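Local coordinates for beta-2-microglobulin (Ctenopharyngodon idella, PDB 5H5Z), which pairs with the MHC class I heavy chain as its light subunit and probably influences which peptides that complex presents, at residues B[6-11]-B[24-29]; B[30-35]-B[61-66]; B[36-41]-B[65-70]. The protein carries 1 engineered substitution. One frame throughout, in Å; residues are numbered along the deposited sequence. Where two conformers were deposited one is given.

Interaction 1. Residues B[6-11]-B[24-29]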
# COMPACT_ATOMS: atom_id res chain seq x y z
N PRO B 6 8.92 -9.77 6.23
CA PRO B 6 7.55 -9.30 5.99
C PRO B 6 6.57 -9.52 7.14
O PRO B 6 6.63 -10.55 7.84
CB PRO B 6 7.10 -10.13 4.77
CG PRO B 6 7.97 -11.34 4.79
CD PRO B 6 9.30 -10.85 5.30
N LYS B 7 5.70 -8.53 7.34
CA LYS B 7 4.47 -8.74 8.10
C LYS B 7 3.51 -9.40 7.12
O LYS B 7 3.41 -8.99 5.96
CB LYS B 7 3.90 -7.42 8.61
CG LYS B 7 2.72 -7.58 9.57
CD LYS B 7 1.93 -6.30 9.74
CE LYS B 7 2.56 -5.35 10.75
NZ LYS B 7 1.97 -3.98 10.61
N ILE B 8 2.82 -10.44 7.58
CA ILE B 8 1.93 -11.24 6.74
C ILE B 8 0.57 -11.33 7.38
O ILE B 8 0.42 -11.86 8.49
CB ILE B 8 2.48 -12.67 6.52
CG1 ILE B 8 3.92 -12.63 6.01
CG2 ILE B 8 1.57 -13.44 5.57
CD1 ILE B 8 4.65 -13.95 6.11
N GLN B 9 -0.44 -10.82 6.69
CA GLN B 9 -1.80 -10.79 7.21
C GLN B 9 -2.74 -11.40 6.19
O GLN B 9 -2.78 -10.99 5.03
CB GLN B 9 -2.21 -9.37 7.58
CG GLN B 9 -1.39 -8.79 8.73
CD GLN B 9 -1.70 -7.33 9.01
OE1 GLN B 9 -2.41 -7.00 9.96
NE2 GLN B 9 -1.16 -6.45 8.18
N VAL B 10 -3.50 -12.39 6.66
CA VAL B 10 -4.39 -13.19 5.81
C VAL B 10 -5.81 -13.02 6.30
O VAL B 10 -6.11 -13.25 7.48
CB VAL B 10 -3.99 -14.68 5.81
CG1 VAL B 10 -4.75 -15.45 4.73
CG2 VAL B 10 -2.49 -14.83 5.59
N TYR B 11 -6.69 -12.59 5.40
CA TYR B 11 -8.07 -12.25 5.74
C TYR B 11 -8.95 -12.33 4.51
O TYR B 11 -8.47 -12.49 3.39
CB TYR B 11 -8.14 -10.84 6.37
CG TYR B 11 -7.44 -9.75 5.58
CD1 TYR B 11 -6.06 -9.57 5.67
CD2 TYR B 11 -8.17 -8.89 4.75
CE1 TYR B 11 -5.42 -8.58 4.95
CE2 TYR B 11 -7.54 -7.88 4.03
CZ TYR B 11 -6.16 -7.73 4.13
OH TYR B 11 -5.51 -6.75 3.43
N LEU B 24 -10.17 -14.03 -0.84
CA LEU B 24 -9.09 -14.32 0.08
C LEU B 24 -7.94 -13.36 -0.20
O LEU B 24 -7.48 -13.25 -1.33
CB LEU B 24 -8.65 -15.76 -0.09
CG LEU B 24 -7.49 -16.27 0.78
CD1 LEU B 24 -7.85 -16.31 2.26
CD2 LEU B 24 -7.06 -17.63 0.27
N ILE B 25 -7.48 -12.68 0.85
CA ILE B 25 -6.47 -11.64 0.71
C ILE B 25 -5.27 -11.91 1.61
O ILE B 25 -5.42 -12.22 2.80
CB ILE B 25 -7.05 -10.25 1.04
CG1 ILE B 25 -8.26 -9.94 0.13
CG2 ILE B 25 -5.97 -9.17 0.95
CD1 ILE B 25 -9.12 -8.78 0.61
N CYS B 26 -4.08 -11.80 1.03
CA CYS B 26 -2.85 -11.87 1.81
C CYS B 26 -2.07 -10.57 1.60
O CYS B 26 -1.58 -10.30 0.51
CB CYS B 26 -2.03 -13.10 1.41
SG CYS B 26 -0.50 -13.33 2.33
N TYR B 27 -2.01 -9.76 2.66
CA TYR B 27 -1.29 -8.49 2.65
C TYR B 27 0.09 -8.68 3.25
O TYR B 27 0.23 -9.03 4.44
CB TYR B 27 -2.07 -7.44 3.43
CG TYR B 27 -1.45 -6.05 3.42
CD1 TYR B 27 -1.07 -5.43 2.22
CD2 TYR B 27 -1.29 -5.34 4.60
CE1 TYR B 27 -0.53 -4.16 2.22
CE2 TYR B 27 -0.75 -4.06 4.61
CZ TYR B 27 -0.37 -3.48 3.42
OH TYR B 27 0.17 -2.21 3.44
N VAL B 28 1.11 -8.46 2.43
CA VAL B 28 2.50 -8.69 2.82
C VAL B 28 3.21 -7.34 2.81
O VAL B 28 3.32 -6.70 1.77
CB VAL B 28 3.18 -9.70 1.87
CG1 VAL B 28 4.62 -9.96 2.28
CG2 VAL B 28 2.39 -11.01 1.83
N SER B 29 3.66 -6.89 3.98
CA SER B 29 4.13 -5.51 4.12
C SER B 29 5.41 -5.41 4.94
O SER B 29 5.87 -6.40 5.51
CB SER B 29 3.04 -4.66 4.76
OG SER B 29 2.75 -5.12 6.08
O HOH W 1 1.77 -3.17 7.61

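Interaction 2. Residues B[30-35]-B[61-66]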
# COMPACT_ATOMS: atom_id res chain seq x y z
N ASN B 30 5.97 -4.20 5.00
CA ASN B 30 7.12 -3.90 5.86
C ASN B 30 8.37 -4.73 5.53
O ASN B 30 9.14 -5.07 6.43
CB ASN B 30 6.75 -4.07 7.34
CG ASN B 30 5.69 -3.09 7.81
OD1 ASN B 30 5.42 -2.08 7.15
ND2 ASN B 30 5.08 -3.38 8.96
N PHE B 31 8.59 -5.04 4.26
CA PHE B 31 9.70 -5.92 3.90
C PHE B 31 10.74 -5.30 2.96
O PHE B 31 10.42 -4.45 2.14
CB PHE B 31 9.21 -7.28 3.37
CG PHE B 31 8.56 -7.22 2.01
CD1 PHE B 31 9.31 -7.37 0.85
CD2 PHE B 31 7.18 -7.04 1.90
CE1 PHE B 31 8.71 -7.33 -0.40
CE2 PHE B 31 6.57 -7.00 0.65
CZ PHE B 31 7.34 -7.14 -0.50
N HIS B 32 11.99 -5.73 3.13
CA HIS B 32 13.12 -5.33 2.29
C HIS B 32 14.17 -6.43 2.39
O HIS B 32 14.40 -6.93 3.49
CB HIS B 32 13.71 -4.00 2.77
CG HIS B 32 15.00 -3.63 2.10
ND1 HIS B 32 15.04 -2.99 0.88
CD2 HIS B 32 16.29 -3.82 2.47
CE1 HIS B 32 16.30 -2.79 0.53
NE2 HIS B 32 17.08 -3.29 1.47
N PRO B 33 14.82 -6.81 1.27
CA PRO B 33 14.68 -6.30 -0.11
C PRO B 33 13.39 -6.78 -0.81
O PRO B 33 12.66 -7.60 -0.24
CB PRO B 33 15.94 -6.84 -0.80
CG PRO B 33 16.26 -8.09 -0.07
CD PRO B 33 15.88 -7.84 1.36
N PRO B 34 13.12 -6.26 -2.02
CA PRO B 34 11.81 -6.45 -2.67
C PRO B 34 11.50 -7.85 -3.22
O PRO B 34 10.32 -8.20 -3.31
CB PRO B 34 11.83 -5.43 -3.81
CG PRO B 34 13.27 -5.21 -4.11
CD PRO B 34 13.98 -5.35 -2.80
N ASP B 35 12.52 -8.61 -3.60
CA ASP B 35 12.30 -9.95 -4.16
C ASP B 35 11.60 -10.85 -3.16
O ASP B 35 12.06 -11.02 -2.03
CB ASP B 35 13.62 -10.58 -4.60
CG ASP B 35 13.47 -11.42 -5.85
OD1 ASP B 35 12.79 -12.47 -5.80
OD2 ASP B 35 14.02 -11.01 -6.90
N TRP B 61 10.31 3.42 3.18
CA TRP B 61 10.95 2.66 2.09
C TRP B 61 10.61 1.16 2.01
O TRP B 61 10.97 0.50 1.04
CB TRP B 61 12.47 2.83 2.10
CG TRP B 61 12.92 4.25 2.11
CD1 TRP B 61 13.47 4.94 3.15
CD2 TRP B 61 12.84 5.17 1.02
NE1 TRP B 61 13.75 6.23 2.77
CE2 TRP B 61 13.37 6.40 1.47
CE3 TRP B 61 12.38 5.07 -0.30
CZ2 TRP B 61 13.46 7.52 0.64
CZ3 TRP B 61 12.47 6.18 -1.12
CH2 TRP B 61 13.00 7.39 -0.64
N GLN B 62 9.93 0.63 3.02
CA GLN B 62 9.62 -0.79 3.05
C GLN B 62 8.50 -1.12 2.06
O GLN B 62 7.57 -0.33 1.87
CB GLN B 62 9.26 -1.24 4.47
CG GLN B 62 10.37 -0.99 5.49
CD GLN B 62 10.03 -1.44 6.90
OE1 GLN B 62 10.92 -1.72 7.70
NE2 GLN B 62 8.74 -1.51 7.21
N PHE B 63 8.62 -2.29 1.43
CA PHE B 63 7.72 -2.70 0.35
C PHE B 63 6.45 -3.35 0.87
O PHE B 63 6.41 -3.90 1.97
CB PHE B 63 8.46 -3.67 -0.58
CG PHE B 63 9.63 -3.07 -1.28
CD1 PHE B 63 9.45 -2.33 -2.44
CD2 PHE B 63 10.93 -3.24 -0.79
CE1 PHE B 63 10.53 -1.77 -3.11
CE2 PHE B 63 12.02 -2.67 -1.45
CZ PHE B 63 11.82 -1.94 -2.61
N HIS B 64 5.39 -3.30 0.06
CA HIS B 64 4.15 -4.01 0.37
C HIS B 64 3.54 -4.58 -0.90
O HIS B 64 3.66 -3.99 -1.99
CB HIS B 64 3.16 -3.12 1.13
CG HIS B 64 2.67 -1.94 0.34
ND1 HIS B 64 1.44 -1.90 -0.27
CD2 HIS B 64 3.25 -0.75 0.07
CE1 HIS B 64 1.28 -0.74 -0.88
NE2 HIS B 64 2.37 -0.02 -0.69
N LEU B 65 2.93 -5.75 -0.77
CA LEU B 65 2.23 -6.40 -1.86
C LEU B 65 0.94 -7.02 -1.35
O LEU B 65 0.85 -7.43 -0.20
CB LEU B 65 3.08 -7.50 -2.49
CG LEU B 65 4.34 -7.11 -3.27
CD1 LEU B 65 5.22 -8.33 -3.47
CD2 LEU B 65 4.00 -6.47 -4.61
N THR B 66 -0.05 -7.09 -2.23
CA THR B 66 -1.29 -7.78 -1.91
C THR B 66 -1.53 -8.89 -2.93
O THR B 66 -1.51 -8.65 -4.14
CB THR B 66 -2.49 -6.80 -1.89
OG1 THR B 66 -2.22 -5.74 -0.96
CG2 THR B 66 -3.77 -7.51 -1.47

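Interaction 3. Residues B[36-41]-B[65-70]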
# COMPACT_ATOMS: atom_id res chain seq x y z
N ILE B 36 10.47 -11.41 -3.58
CA ILE B 36 9.61 -12.19 -2.69
C ILE B 36 8.71 -13.14 -3.48
O ILE B 36 8.41 -12.89 -4.65
CB ILE B 36 8.78 -11.26 -1.77
CG1 ILE B 36 8.25 -12.00 -0.54
CG2 ILE B 36 7.65 -10.57 -2.55
CD1 ILE B 36 7.97 -11.10 0.65
N SER B 37 8.31 -14.23 -2.84
CA SER B 37 7.35 -15.18 -3.39
C SER B 37 6.12 -15.21 -2.48
O SER B 37 6.25 -15.44 -1.27
CB SER B 37 7.97 -16.58 -3.47
OG SER B 37 7.04 -17.53 -3.94
N ILE B 38 4.95 -14.97 -3.06
CA ILE B 38 3.69 -15.08 -2.32
C ILE B 38 2.75 -16.01 -3.07
O ILE B 38 2.53 -15.84 -4.28
CB ILE B 38 3.00 -13.70 -2.11
CG1 ILE B 38 3.96 -12.69 -1.48
CG2 ILE B 38 1.74 -13.86 -1.27
CD1 ILE B 38 3.52 -11.24 -1.64
N GLU B 39 2.20 -17.00 -2.37
CA GLU B 39 1.26 -17.94 -2.97
C GLU B 39 0.08 -18.17 -2.04
O GLU B 39 0.26 -18.31 -0.83
CB GLU B 39 1.94 -19.28 -3.28
CG GLU B 39 3.02 -19.23 -4.37
CD GLU B 39 2.49 -18.86 -5.76
OE1 GLU B 39 1.26 -18.78 -5.95
OE2 GLU B 39 3.33 -18.65 -6.66
N LEU B 40 -1.13 -18.19 -2.59
CA LEU B 40 -2.31 -18.55 -1.81
C LEU B 40 -2.58 -20.04 -1.99
O LEU B 40 -2.45 -20.57 -3.10
CB LEU B 40 -3.53 -17.72 -2.23
CG LEU B 40 -3.42 -16.20 -2.05
CD1 LEU B 40 -4.62 -15.49 -2.66
CD2 LEU B 40 -3.29 -15.82 -0.58
N LEU B 41 -2.93 -20.72 -0.90
CA LEU B 41 -3.11 -22.17 -0.92
C LEU B 41 -4.48 -22.63 -0.45
O LEU B 41 -5.04 -22.07 0.50
CB LEU B 41 -2.04 -22.86 -0.06
CG LEU B 41 -0.59 -22.38 -0.12
CD1 LEU B 41 0.25 -23.13 0.90
CD2 LEU B 41 0.02 -22.50 -1.51
N LEU B 65 2.93 -5.75 -0.77
CA LEU B 65 2.23 -6.40 -1.86
C LEU B 65 0.94 -7.02 -1.35
O LEU B 65 0.85 -7.43 -0.20
CB LEU B 65 3.08 -7.50 -2.49
CG LEU B 65 4.34 -7.11 -3.27
CD1 LEU B 65 5.22 -8.33 -3.47
CD2 LEU B 65 4.00 -6.47 -4.61
N THR B 66 -0.05 -7.09 -2.23
CA THR B 66 -1.29 -7.78 -1.91
C THR B 66 -1.53 -8.89 -2.93
O THR B 66 -1.51 -8.65 -4.14
CB THR B 66 -2.49 -6.80 -1.89
OG1 THR B 66 -2.22 -5.74 -0.96
CG2 THR B 66 -3.77 -7.51 -1.47
N LYS B 67 -1.72 -10.11 -2.44
CA LYS B 67 -2.17 -11.21 -3.28
C LYS B 67 -3.59 -11.56 -2.90
O LYS B 67 -3.92 -11.60 -1.72
CB LYS B 67 -1.26 -12.42 -3.14
CG LYS B 67 -1.47 -13.43 -4.26
CD LYS B 67 -0.13 -13.96 -4.72
CE LYS B 67 -0.19 -14.54 -6.12
NZ LYS B 67 1.15 -15.04 -6.52
N SER B 68 -4.44 -11.79 -3.90
CA SER B 68 -5.84 -12.09 -3.66
C SER B 68 -6.39 -13.03 -4.73
O SER B 68 -5.84 -13.12 -5.82
CB SER B 68 -6.68 -10.80 -3.61
OG SER B 68 -6.62 -10.08 -4.84
N VAL B 69 -7.46 -13.75 -4.38
CA VAL B 69 -8.16 -14.61 -5.32
C VAL B 69 -9.58 -14.84 -4.82
O VAL B 69 -9.83 -14.77 -3.61
CB VAL B 69 -7.42 -15.96 -5.55
CG1 VAL B 69 -7.50 -16.86 -4.32
CG2 VAL B 69 -7.97 -16.68 -6.78
N SER B 70 -10.50 -15.09 -5.74
CA SER B 70 -11.88 -15.47 -5.38
C SER B 70 -11.86 -16.81 -4.66
O SER B 70 -11.11 -17.71 -5.03
CB SER B 70 -12.76 -15.56 -6.63
OG SER B 70 -14.01 -16.15 -6.33
O HOH W 2 0.34 -17.09 -8.09

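Interaction 1. Residues B[6-11]-B[24-29]
Tyr11 and Ile25 hold each other through two backbone hydrogen bonds, Ile25 N to Tyr11 O at 2.7 Å and Tyr11 N to Ile25 O at 2.9 Å. Two more such pairs follow, Gln9 with Tyr27 and Lys7 with Ser29, the last opened by Lys7 N on Ser29 O at 2.8 Å. On the side-chain face of that pair a water bridges Lys7 and Ser29: it accepts from Lys7 NZ and lies 2.7 Å from Ser29 OG. The lysine chain bends at chi3 (-82°), and its NZ also forms a salt bridge with Glu225 of the MHC class I heavy chain.

The axes run at 167° and approach to 4.7 Å, antiparallel; as consecutive strands they form a beta hairpin, the first two strands of the immunoglobulin C1-set sandwich. Its two faces serve different neighbours. Lys7, Gln9, Tyr11, Ile25 and Tyr27 look to the heavy chain; Ile8, Val10, Cys26 and Val28 look to the second sheet, where Cys26 is disulfide-bonded to Cys81.

Tyr11, with chi1 at 51°, has CG between its backbone N and carbonyl carbon, and the ring leans across Ile25. Ile25 CB sits over one ring face, 4.1 Å from the Tyr11 centroid, a CH-pi contact, while Tyr27 CB meets the ring edge. Tyr11 OH is hydrogen-bonded to the carbonyl of Pro228 of the heavy chain. With an alanine here, the Pro228 carbonyl would probably lose its donor, and Ile25 CB and CG2 the ring that lies over them. On the inner face Cys26 SG packs against Ile8 CG2 at 3.8 Å, and Pro6 CB touches Val28 CG1 at 3.5 Å.

Interaction 2. Residues B[30-35]-B[61-66]
Phe63 lays its ring over Pro34, whose CB stands 3.6 Å from the Phe63 centroid and only 12° off the ring normal, a CH-pi contact over the centre of the face. The carbonyl O of Trp61 lies over the opposite face, offset toward the rim, and Phe31 O meets its edge in plane; His32 ND1 also nears that edge. The Phe31 side chain crosses that of Phe63 at about a right angle and receives Phe63 CB over its ring face, 3.8 Å from the Phe31 centroid; its chi1 of 70° swings the ring across the neighbouring strand, where CZ touches Leu65 CD1 at 3.8 Å.

Backbone bonds set this register: Phe63 N donates to Phe31 O at 2.9 Å, and Phe31 N to Phe63 O is straight but weak at 3.4 Å. Asn30 and Phe31 both face Phe63, a G1 beta bulge in which Asn30 takes positive phi (61°). Here the chain leaves the first sheet of the immunoglobulin sandwich, and a cis peptide precedes Pro33 on the way to the second. At the bulge, Gln62 NE2 lies against Asn30 CB at 3.2 Å. Gln93 of the MHC class I heavy chain packs on Phe63 and donates to Trp61 O.

Interaction 3. Residues B[36-41]-B[65-70]
Strands 36-41 and 65-70 run nearly in the same direction, their axes 7.5 Å apart at closest and crossing at -23°, too far for backbone pairing, and the contact is made by side chains.

Lys67 spans the space between the strands, which is filled by side chains. Its CG is anti to the backbone N (chi1 -165°), and a bend at chi2 carries the chain past Ile38 and Leu40 and brings NZ to the backbone carbonyl of Ile38. NZ donates to Ile38 O at 2.7 Å, tilted 22° from the carbonyl plane. A water accepts from the same NZ and donates to Glu39 OE1, bridging the two charges, whereas the direct salt bridge from Lys67 NZ to Glu39 OE1 is long at 3.8 Å. The carboxylate would probably help stabilise the positive charge, both directly and through that water.

The methylenes of the lysine serve as packing surface. Ile38 CG2 lies 3.8 Å from Lys67 CB, and Leu40 CG stands 4.0 Å from Lys67 CG, the two chains lying alongside and running opposite ways. At one end Leu65 CD1 presses on Ile36 CG2 at 3.4 Å, tighter than usual for two carbons, and on Ile38 CD1 as well. At the other end Leu40 CD1 meets Val69 CG1 at 3.6 Å.

Around this layer, Val28 packs on Ile38, and Leu40 lies against Cys26, half of the disulfide with Cys81. Strand 36-42 belongs to one sheet and strand 63-71 to the other, so these residues form face-to-face packing between the two sheets of an immunoglobulin C1-set beta sandwich.

In the fold
Strand 63-71 ties the three contacts together. Interaction 1 supplies strand 22-31, which pairs with it through probable hydrogen bonds from Leu65 N to Val28 O at 2.7 Å and from Cys26 N to Lys67 O at 2.8 Å; interaction 2 continues that pairing where the chain leaves the sheet; interaction 3 packs the same strand on the opposite sheet. Leu65 and Thr66 belong to both interactions 2 and 3, and Phe31 CD1 touches Ile36 CD1 at 4.0 Å where they meet. Centres of interactions 1 and 3 are about 8 Å apart, those of 2 and 3 about 14 Å. All three reach the MHC class I heavy chain, interaction 3 through packing of Thr66 and Ser68.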